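Local coordinates for protein SalCYP truncation (Salinispora tropica, PDB 7ABB) that belongs to the cytochrome P450 superfamily and holds a heme c group within a largely helical, single-chain fold, at residues A315-P320 against Q329-A334; F275-S280 against L309-P314; E50-A55 against L304-L309. All blocks are in the same frame, centred on the assembly; numbering follows the deposited sequence.

Interaction 1: residues A315-P320 against Q329-A334; sequences AVFPEP and QNPHIA. With HEC (heme c), chain B.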
loop_
_atom_site.group_PDB
_atom_site.type_symbol
_atom_site.label_atom_id
_atom_site.label_comp_id
_atom_site.label_asym_id
_atom_site.label_seq_id
_atom_site.Cartn_x
_atom_site.Cartn_y
_atom_site.Cartn_z
ATOM N N ALA A 315 -14.358 19.056 -1.377
ATOM C CA ALA A 315 -15.809 18.897 -1.334
ATOM C C ALA A 315 -16.205 17.836 -0.317
ATOM O O ALA A 315 -17.343 17.847 0.171
ATOM C CB ALA A 315 -16.359 18.522 -2.714
ATOM N N VAL A 316 -15.271 16.939 0.017
ATOM C CA VAL A 316 -15.514 15.830 0.927
ATOM C C VAL A 316 -14.685 15.937 2.201
ATOM O O VAL A 316 -15.153 15.555 3.280
ATOM C CB VAL A 316 -15.234 14.496 0.207
ATOM C CG1 VAL A 316 -15.371 13.312 1.161
ATOM C CG2 VAL A 316 -16.183 14.342 -0.969
ATOM N N PHE A 317 -13.449 16.442 2.101
ATOM C CA PHE A 317 -12.525 16.521 3.230
ATOM C C PHE A 317 -12.123 17.975 3.448
ATOM O O PHE A 317 -11.101 18.439 2.915
ATOM C CB PHE A 317 -11.288 15.655 2.996
ATOM C CG PHE A 317 -11.577 14.236 2.624
ATOM C CD1 PHE A 317 -11.699 13.263 3.598
ATOM C CD2 PHE A 317 -11.669 13.867 1.301
ATOM C CE1 PHE A 317 -11.940 11.954 3.274
ATOM C CE2 PHE A 317 -11.913 12.543 0.960
ATOM C CZ PHE A 317 -12.029 11.585 1.958
ATOM N N PRO A 318 -12.920 18.738 4.178
ATOM C CA PRO A 318 -12.582 20.151 4.394
ATOM C C PRO A 318 -11.226 20.301 5.071
ATOM O O PRO A 318 -10.832 19.495 5.917
ATOM C CB PRO A 318 -13.722 20.653 5.281
ATOM C CG PRO A 318 -14.821 19.662 5.124
ATOM C CD PRO A 318 -14.143 18.344 4.895
ATOM N N GLU A 319 -10.510 21.357 4.698
ATOM C CA GLU A 319 -9.121 21.557 5.107
ATOM C C GLU A 319 -8.315 20.284 4.841
ATOM O O GLU A 319 -7.757 19.689 5.769
ATOM C CB GLU A 319 -9.004 21.966 6.571
ATOM C CG GLU A 319 -9.816 23.148 6.901
ATOM C CD GLU A 319 -9.620 23.580 8.330
ATOM O OE1 GLU A 319 -8.586 23.217 8.952
ATOM O OE2 GLU A 319 -10.531 24.269 8.819
ATOM N N PRO A 320 -8.270 19.811 3.586
ATOM C CA PRO A 320 -7.718 18.478 3.329
ATOM C C PRO A 320 -6.248 18.342 3.649
ATOM O O PRO A 320 -5.808 17.212 3.903
ATOM C CB PRO A 320 -7.983 18.266 1.835
ATOM C CG PRO A 320 -8.069 19.627 1.295
ATOM C CD PRO A 320 -8.716 20.468 2.340
ATOM N N GLN A 329 -15.647 13.278 9.360
ATOM C CA GLN A 329 -15.996 12.486 8.186
ATOM C C GLN A 329 -14.700 12.128 7.485
ATOM O O GLN A 329 -14.051 12.988 6.888
ATOM C CB GLN A 329 -16.932 13.249 7.247
ATOM C CG GLN A 329 -18.258 13.637 7.884
ATOM C CD GLN A 329 -18.990 12.451 8.493
ATOM O OE1 GLN A 329 -19.005 11.359 7.926
ATOM N NE2 GLN A 329 -19.600 12.664 9.656
ATOM N N ASN A 330 -14.312 10.863 7.548
ATOM C CA ASN A 330 -13.091 10.414 6.889
ATOM C C ASN A 330 -13.371 9.166 6.062
ATOM O O ASN A 330 -12.830 8.078 6.325
ATOM C CB ASN A 330 -11.975 10.159 7.896
ATOM C CG ASN A 330 -10.666 9.907 7.221
ATOM O OD1 ASN A 330 -10.534 10.107 6.013
ATOM N ND2 ASN A 330 -9.672 9.444 7.991
ATOM N N PRO A 331 -14.167 9.300 5.036
ATOM C CA PRO A 331 -14.463 8.186 4.129
ATOM C C PRO A 331 -13.374 8.002 3.075
ATOM O O PRO A 331 -13.648 7.863 1.885
ATOM C CB PRO A 331 -15.794 8.614 3.509
ATOM C CG PRO A 331 -15.604 10.082 3.374
ATOM C CD PRO A 331 -14.936 10.506 4.656
ATOM N N HIS A 332 -12.120 7.981 3.522
ATOM C CA HIS A 332 -11.018 7.949 2.576
ATOM C C HIS A 332 -11.011 6.614 1.824
ATOM O O HIS A 332 -11.587 5.610 2.259
ATOM C CB HIS A 332 -9.691 8.161 3.298
ATOM C CG HIS A 332 -9.276 6.999 4.138
ATOM N ND1 HIS A 332 -8.770 5.845 3.581
ATOM C CD2 HIS A 332 -9.357 6.774 5.472
ATOM C CE1 HIS A 332 -8.516 4.973 4.542
ATOM N NE2 HIS A 332 -8.870 5.507 5.697
ATOM N N ILE A 333 -10.340 6.622 0.676
ATOM C CA ILE A 333 -10.132 5.406 -0.117
ATOM C C ILE A 333 -8.637 5.132 -0.291
ATOM O O ILE A 333 -8.155 4.879 -1.400
ATOM C CB ILE A 333 -10.850 5.482 -1.478
ATOM C CG1 ILE A 333 -10.491 6.760 -2.259
ATOM C CG2 ILE A 333 -12.343 5.433 -1.270
ATOM C CD1 ILE A 333 -10.825 6.671 -3.726
ATOM N N ALA A 334 -7.885 5.167 0.811
ATOM C CA ALA A 334 -6.469 4.850 0.764
ATOM C C ALA A 334 -6.216 3.472 0.209
ATOM O O ALA A 334 -5.112 3.200 -0.281
ATOM C CB ALA A 334 -5.870 4.936 2.159
HETATM FE FE HEC B . -2.886 -3.366 -1.318
HETATM C CHA HEC B . -4.730 -3.720 -4.201
HETATM C CHB HEC B . -3.313 0.025 -1.539
HETATM C CHC HEC B . -1.084 -2.993 1.576
HETATM C CHD HEC B . -2.156 -6.692 -1.311
HETATM N NA HEC B . -3.808 -2.121 -2.608
HETATM C C1A HEC B . -4.570 -2.451 -3.729
HETATM C C2A HEC B . -5.152 -1.275 -4.342
HETATM C C3A HEC B . -4.752 -0.244 -3.575
HETATM C C4A HEC B . -3.922 -0.748 -2.508
HETATM C CMA HEC B . -5.057 1.252 -3.769
HETATM C CAA HEC B . -6.090 -1.230 -5.600
HETATM C CBA HEC B . -5.343 -1.125 -6.925
HETATM C CGA HEC B . -6.339 -1.034 -8.068
HETATM O O1A HEC B . -5.835 -1.066 -9.215
HETATM O O2A HEC B . -7.564 -0.933 -7.796
HETATM N NB HEC B . -2.262 -1.795 -0.232
HETATM C C1B HEC B . -2.583 -0.469 -0.460
HETATM C C2B HEC B . -2.045 0.296 0.624
HETATM C C3B HEC B . -1.453 -0.543 1.494
HETATM C C4B HEC B . -1.555 -1.859 0.966
HETATM C CMB HEC B . -2.230 1.826 0.685
HETATM C CAB HEC B . -0.708 -0.336 2.787
HETATM C CBB HEC B . -0.873 0.994 3.447
HETATM N NC HEC B . -1.800 -4.613 -0.127
HETATM C C1C HEC B . -1.216 -4.262 1.068
HETATM C C2C HEC B . -0.721 -5.449 1.713
HETATM C C3C HEC B . -1.016 -6.508 0.927
HETATM C C4C HEC B . -1.678 -5.978 -0.243
HETATM C CMC HEC B . -0.021 -5.444 3.074
HETATM C CAC HEC B . -0.706 -8.006 1.086
HETATM C CBC HEC B . -0.382 -8.566 2.471
HETATM N ND HEC B . -3.335 -4.882 -2.536
HETATM C C1D HEC B . -2.917 -6.196 -2.321
HETATM C C2D HEC B . -3.456 -7.006 -3.367
HETATM C C3D HEC B . -4.245 -6.125 -4.271
HETATM C C4D HEC B . -4.135 -4.815 -3.665
HETATM C CMD HEC B . -3.230 -8.515 -3.523
HETATM C CAD HEC B . -5.013 -6.512 -5.546
HETATM C CBD HEC B . -6.437 -6.816 -5.148
HETATM C CGD HEC B . -7.271 -7.105 -6.381
HETATM O O1D HEC B . -8.386 -7.650 -6.237
HETATM O O2D HEC B . -6.795 -6.779 -7.487
#
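Phe317 gives the largest share of the contact, pushing the CE1 side of its ring to within 3.6 Å of Pro331 CD. With CG anti to its carbonyl carbon (chi1 -52°), the ring reaches from 315-320 across to 329-334, where a flat aromatic can lie against both the proline and the backbone; its CZ comes 3.8 Å from His332 CA. Val316 adds a methyl, its CG1 lying 3.9 Å from Pro331 CG and over one face of the Phe317 ring, offset toward the rim. Val316 and Pro331, compact and rigid, are partly exposed at the margin, while the Phe317 ring is buried.

One polar atom meets the ring without a hydrogen bond: Asn330 OD1 approaches Phe317 CE1 obliquely at 3.6 Å, the amide and ring planes being 83° apart.

The polar ties of 329-334 are made within it or to other parts of the chain. Pro331 centres an inverse gamma turn, and Ala334 N donates to His332 ND1 (3.0 Å, in the imidazole plane), which fixes a ring whose NE2 is bonded to Glu273. Ala334 O comes 3.3 Å from methyl CMB of heme c. Such a loop is the meander that leads into the cysteine-ligand loop of cytochromes P450.

Interaction 2: residues F275-S280 against L309-P314; sequences FLRVNS and LANYDP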
loop_
_atom_site.group_PDB
_atom_site.type_symbol
_atom_site.label_atom_id
_atom_site.label_comp_id
_atom_site.label_asym_id
_atom_site.label_seq_id
_atom_site.Cartn_x
_atom_site.Cartn_y
_atom_site.Cartn_z
ATOM N N PHE A 275 -3.840 9.282 8.790
ATOM C CA PHE A 275 -2.558 9.217 8.096
ATOM C C PHE A 275 -2.673 8.446 6.787
ATOM O O PHE A 275 -2.062 8.836 5.784
ATOM C CB PHE A 275 -1.483 8.609 8.992
ATOM C CG PHE A 275 -0.903 9.573 9.986
ATOM C CD1 PHE A 275 -0.351 10.760 9.571
ATOM C CD2 PHE A 275 -0.869 9.252 11.328
ATOM C CE1 PHE A 275 0.205 11.644 10.506
ATOM C CE2 PHE A 275 -0.298 10.111 12.253
ATOM C CZ PHE A 275 0.235 11.281 11.839
ATOM N N LEU A 276 -3.473 7.372 6.763
ATOM C CA LEU A 276 -3.698 6.684 5.493
ATOM C C LEU A 276 -4.270 7.634 4.444
ATOM O O LEU A 276 -3.845 7.637 3.272
ATOM C CB LEU A 276 -4.614 5.476 5.705
ATOM C CG LEU A 276 -3.983 4.270 6.402
ATOM C CD1 LEU A 276 -5.064 3.299 6.883
ATOM C CD2 LEU A 276 -3.018 3.605 5.431
ATOM N N ARG A 277 -5.251 8.454 4.838
ATOM C CA ARG A 277 -5.787 9.468 3.933
ATOM C C ARG A 277 -4.693 10.416 3.468
ATOM O O ARG A 277 -4.491 10.612 2.268
ATOM C CB ARG A 277 -6.898 10.248 4.630
ATOM C CG ARG A 277 -7.526 11.290 3.723
ATOM C CD ARG A 277 -8.490 12.268 4.415
ATOM N NE ARG A 277 -7.812 13.202 5.332
ATOM C CZ ARG A 277 -7.230 14.333 4.949
ATOM N NH1 ARG A 277 -7.208 14.677 3.676
ATOM N NH2 ARG A 277 -6.631 15.115 5.863
ATOM N N VAL A 278 -3.980 11.026 4.424
ATOM C CA VAL A 278 -3.086 12.138 4.121
ATOM C C VAL A 278 -1.893 11.687 3.284
ATOM O O VAL A 278 -1.390 12.435 2.436
ATOM C CB VAL A 278 -2.645 12.768 5.457
ATOM C CG1 VAL A 278 -1.313 13.518 5.332
ATOM C CG2 VAL A 278 -3.769 13.648 5.963
ATOM N N ASN A 279 -1.398 10.466 3.529
ATOM C CA ASN A 279 -0.171 9.990 2.900
ATOM C C ASN A 279 -0.438 9.093 1.677
ATOM O O ASN A 279 0.500 8.441 1.182
ATOM C CB ASN A 279 0.682 9.298 3.955
ATOM C CG ASN A 279 1.182 10.282 4.956
ATOM O OD1 ASN A 279 1.608 11.367 4.561
ATOM N ND2 ASN A 279 1.137 9.945 6.249
ATOM N N SER A 280 -1.653 9.099 1.150
ATOM C CA SER A 280 -1.953 8.355 -0.057
ATOM C C SER A 280 -1.211 8.897 -1.272
ATOM O O SER A 280 -1.103 10.117 -1.474
ATOM C CB SER A 280 -3.460 8.394 -0.325
ATOM O OG SER A 280 -4.149 7.600 0.607
ATOM N N LEU A 309 -5.429 12.812 -4.988
ATOM C CA LEU A 309 -6.489 13.766 -5.281
ATOM C C LEU A 309 -7.812 13.354 -4.633
ATOM O O LEU A 309 -8.467 14.202 -4.009
ATOM C CB LEU A 309 -6.649 13.942 -6.803
ATOM C CG LEU A 309 -5.411 14.480 -7.530
ATOM C CD1 LEU A 309 -5.717 14.748 -8.996
ATOM C CD2 LEU A 309 -4.866 15.720 -6.895
ATOM N N ALA A 310 -8.224 12.089 -4.764
ATOM C CA ALA A 310 -9.477 11.644 -4.159
ATOM C C ALA A 310 -9.523 11.994 -2.679
ATOM O O ALA A 310 -10.516 12.527 -2.176
ATOM C CB ALA A 310 -9.657 10.128 -4.362
ATOM N N ASN A 311 -8.428 11.711 -1.959
ATOM C CA ASN A 311 -8.429 11.829 -0.504
ATOM C C ASN A 311 -8.161 13.244 -0.026
ATOM O O ASN A 311 -8.143 13.489 1.195
ATOM C CB ASN A 311 -7.393 10.865 0.090
ATOM C CG ASN A 311 -7.895 9.432 0.133
ATOM O OD1 ASN A 311 -9.093 9.176 0.033
ATOM N ND2 ASN A 311 -6.983 8.476 0.330
ATOM N N TYR A 312 -7.939 14.187 -0.952
ATOM C CA TYR A 312 -7.792 15.599 -0.647
ATOM C C TYR A 312 -8.881 16.461 -1.275
ATOM O O TYR A 312 -8.748 17.683 -1.295
ATOM C CB TYR A 312 -6.422 16.103 -1.112
ATOM C CG TYR A 312 -5.267 15.769 -0.194
ATOM C CD1 TYR A 312 -4.874 14.448 0.027
ATOM C CD2 TYR A 312 -4.554 16.779 0.408
ATOM C CE1 TYR A 312 -3.791 14.172 0.870
ATOM C CE2 TYR A 312 -3.481 16.511 1.239
ATOM C CZ TYR A 312 -3.125 15.189 1.452
ATOM O OH TYR A 312 -2.041 15.005 2.289
ATOM N N ASP A 313 -9.943 15.871 -1.786
ATOM C CA ASP A 313 -11.004 16.678 -2.416
ATOM C C ASP A 313 -11.704 17.524 -1.363
ATOM O O ASP A 313 -12.333 16.963 -0.461
ATOM C CB ASP A 313 -11.994 15.735 -3.085
ATOM C CG ASP A 313 -13.055 16.456 -3.904
ATOM O OD1 ASP A 313 -13.190 17.670 -3.766
ATOM O OD2 ASP A 313 -13.747 15.778 -4.707
ATOM N N PRO A 314 -11.609 18.855 -1.410
ATOM C CA PRO A 314 -12.221 19.671 -0.351
ATOM C C PRO A 314 -13.734 19.611 -0.340
ATOM O O PRO A 314 -14.342 20.035 0.648
ATOM C CB PRO A 314 -11.699 21.080 -0.653
ATOM C CG PRO A 314 -11.451 21.068 -2.161
ATOM C CD PRO A 314 -10.985 19.668 -2.466
#
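Arg277, the arginine of the ExxR motif on helix K of the P450 fold, donates from NH1 to Asn311 O at 2.9 Å. The carbonyl oxygen lies in the guanidinium plane and at its edge, and the N-H points to it at 157°. Bending the chain at chi3 (69°) brings NH1 round to this oxygen, while Arg277 CG packs on Asn311 CB at 3.7 Å. Glu274, the glutamate of the same motif, forms a salt bridge to NE, which probably offsets the buried charge. A long, multiply donating side chain suits this place, since NH1 also serves Pro320 O in the meander.

This Arg277-Asn311 region is the tight, buried part, where the two side chains run alongside in opposite senses, with the amide and guanidinium planes 75° apart. The looser part involves Val278, the partly exposed residue, whose CG1 meets Tyr312 OH at 3.5 Å. Arg277 NH1 stands over the centre of the Tyr312 ring, but the guanidinium is far enough away for at most a weak cation-pi attraction. Tyrosine nonetheless suits the spot, because its hydroxyl makes a short bond to a lone pair of Val278 O (2.7 Å), a carbonyl in the last turn of the helix.

Asn311 uses both ends of its amide: OD1 accepts from Ile333 N, and ND2 donates to Ser280. Ser280 OG relays this bond, accepting from Asn311 ND2 at 3.0 Å and donating to Leu276 O at 2.7 Å.

Interaction 3: residues E50-A55 against L304-L309; sequences EGICAA and LLPLAL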
loop_
_atom_site.group_PDB
_atom_site.type_symbol
_atom_site.label_atom_id
_atom_site.label_comp_id
_atom_site.label_asym_id
_atom_site.label_seq_id
_atom_site.Cartn_x
_atom_site.Cartn_y
_atom_site.Cartn_z
ATOM N N GLU A 50 -15.707 11.856 -5.709
ATOM C CA GLU A 50 -16.867 11.124 -6.230
ATOM C C GLU A 50 -16.552 10.517 -7.595
ATOM O O GLU A 50 -16.979 9.380 -7.891
ATOM C CB GLU A 50 -18.107 12.015 -6.273
ATOM C CG GLU A 50 -18.055 13.129 -7.276
ATOM C CD GLU A 50 -19.378 13.905 -7.381
ATOM O OE1 GLU A 50 -20.454 13.271 -7.441
ATOM O OE2 GLU A 50 -19.346 15.149 -7.406
ATOM N N GLY A 51 -15.772 11.220 -8.422
ATOM C CA GLY A 51 -15.461 10.703 -9.749
ATOM C C GLY A 51 -14.508 9.525 -9.689
ATOM O O GLY A 51 -14.667 8.523 -10.402
ATOM N N ILE A 52 -13.506 9.618 -8.839
ATOM C CA ILE A 52 -12.581 8.503 -8.693
ATOM C C ILE A 52 -13.272 7.290 -8.083
ATOM O O ILE A 52 -13.068 6.143 -8.537
ATOM C CB ILE A 52 -11.390 8.980 -7.863
ATOM C CG1 ILE A 52 -10.539 9.897 -8.740
ATOM C CG2 ILE A 52 -10.596 7.802 -7.342
ATOM C CD1 ILE A 52 -9.496 10.678 -7.993
ATOM N N CYS A 53 -14.075 7.492 -7.037
ATOM C CA CYS A 53 -14.816 6.370 -6.456
ATOM C C CYS A 53 -15.680 5.692 -7.512
ATOM O O CYS A 53 -15.698 4.451 -7.619
ATOM C CB CYS A 53 -15.707 6.845 -5.313
ATOM S SG CYS A 53 -14.830 7.138 -3.798
ATOM N N ALA A 54 -16.406 6.491 -8.282
ATOM C CA ALA A 54 -17.313 5.932 -9.287
ATOM C C ALA A 54 -16.541 5.133 -10.327
ATOM O O ALA A 54 -17.031 4.108 -10.831
ATOM C CB ALA A 54 -18.114 7.041 -9.958
ATOM N N ALA A 55 -15.350 5.601 -10.684
ATOM C CA ALA A 55 -14.547 4.908 -11.684
ATOM C C ALA A 55 -14.062 3.567 -11.152
ATOM O O ALA A 55 -14.168 2.550 -11.856
ATOM C CB ALA A 55 -13.363 5.767 -12.115
ATOM N N LEU A 304 -6.177 7.804 -15.055
ATOM C CA LEU A 304 -5.566 7.582 -13.752
ATOM C C LEU A 304 -6.493 8.028 -12.629
ATOM O O LEU A 304 -7.220 9.025 -12.750
ATOM C CB LEU A 304 -4.231 8.320 -13.631
ATOM C CG LEU A 304 -3.164 7.996 -14.671
ATOM C CD1 LEU A 304 -1.837 8.594 -14.233
ATOM C CD2 LEU A 304 -3.053 6.494 -14.893
ATOM N N LEU A 305 -6.403 7.315 -11.503
ATOM C CA LEU A 305 -7.269 7.487 -10.340
ATOM C C LEU A 305 -6.402 7.814 -9.123
ATOM O O LEU A 305 -6.270 6.992 -8.204
ATOM C CB LEU A 305 -8.103 6.228 -10.106
ATOM C CG LEU A 305 -8.942 5.758 -11.310
ATOM C CD1 LEU A 305 -9.762 4.524 -10.915
ATOM C CD2 LEU A 305 -9.821 6.840 -11.801
ATOM N N PRO A 306 -5.795 9.005 -9.075
ATOM C CA PRO A 306 -4.825 9.283 -7.995
ATOM C C PRO A 306 -5.506 9.433 -6.641
ATOM O O PRO A 306 -6.352 10.311 -6.438
ATOM C CB PRO A 306 -4.156 10.589 -8.443
ATOM C CG PRO A 306 -5.183 11.227 -9.352
ATOM C CD PRO A 306 -5.805 10.084 -10.082
ATOM N N LEU A 307 -5.085 8.598 -5.687
ATOM C CA LEU A 307 -5.623 8.692 -4.341
ATOM C C LEU A 307 -5.208 10.004 -3.663
ATOM O O LEU A 307 -5.903 10.471 -2.755
ATOM C CB LEU A 307 -5.153 7.481 -3.519
ATOM C CG LEU A 307 -5.489 6.114 -4.142
ATOM C CD1 LEU A 307 -5.068 5.016 -3.168
ATOM C CD2 LEU A 307 -6.974 6.020 -4.484
ATOM N N ALA A 308 -4.087 10.595 -4.086
ATOM C CA ALA A 308 -3.644 11.903 -3.590
ATOM C C ALA A 308 -4.616 13.012 -3.955
ATOM O O ALA A 308 -4.594 14.070 -3.325
ATOM C CB ALA A 308 -2.265 12.247 -4.146
ATOM N N LEU A 309 -5.429 12.812 -4.988
ATOM C CA LEU A 309 -6.489 13.766 -5.281
ATOM C C LEU A 309 -7.812 13.354 -4.633
ATOM O O LEU A 309 -8.467 14.202 -4.009
ATOM C CB LEU A 309 -6.649 13.942 -6.803
ATOM C CG LEU A 309 -5.411 14.480 -7.530
ATOM C CD1 LEU A 309 -5.717 14.748 -8.996
ATOM C CD2 LEU A 309 -4.866 15.720 -6.895
#
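Ile52 meets Leu305 and Pro306 where helix 49-56, helix B of the P450 fold, packs against the junction between strand 302-304 and the short helix 307-310, the K' helix. No hydrogen bond crosses this contact; it is a buried apolar interface, and three residues carry most of it.

Ile52 contributes the largest surface. Its two branches divide the work: CG2 rests 4.0 Å from Leu305 CB, while the CG1 arm, kept extended by chi2 at 168°, carries CD1 onward to the turn at the start of helix 307-310. There CD1 lies 3.5 Å from Pro306 O, and, more loosely, 4.3 Å from Pro306 CD and 4.5 Å from Leu309 CB. A beta-branched residue can cover the residue that follows the strand and the start of the helix together.

Leu305 comes second. The side chains of Leu305 and Ile52 run alongside each other in opposite senses rather than end to end, and the terminal methyls of Leu305 reach the next turn of helix B. The same side chain is backed by Leu46 of the neighbouring strand and by Phe56, which makes it a bridge between sheet and helix.

Ala55 follows Ile52 by three residues and therefore faces the same way, and its small side chain lets the helix come close. Its CB faces the fork of the leucine, 3.7 Å from Leu305 CD2 and slightly farther from CD1.

Pro306 occupies the N-cap position, where a proline nitrogen with no hydrogen to donate costs the helix nothing. The carbonyl touched by Ile52 is itself engaged, since Pro306 O accepts the backbone hydrogen bond of Leu309 N at 3.0 Å.

In the fold
Interactions 2 and 3 are buried, whereas interaction 1 lies at the surface until its second segment dives toward the heme. Interactions 2 and 3 share Leu309 and lie at the two ends of helix 307-310: 50-55 packs, by apolar contact, mainly on the lead-in to that helix, and 275-280 bonds to the turn that follows it. Interaction 1 has no hydrogen bond between its own segments, yet two hydrogen bonds from interaction 2 tie it to both of them. The tie between interactions 1 and 3 is apolar, with Ile333 against Ile52 and Cys53. Together the three join helices B, K and K' to the meander on one side of the chain's centre.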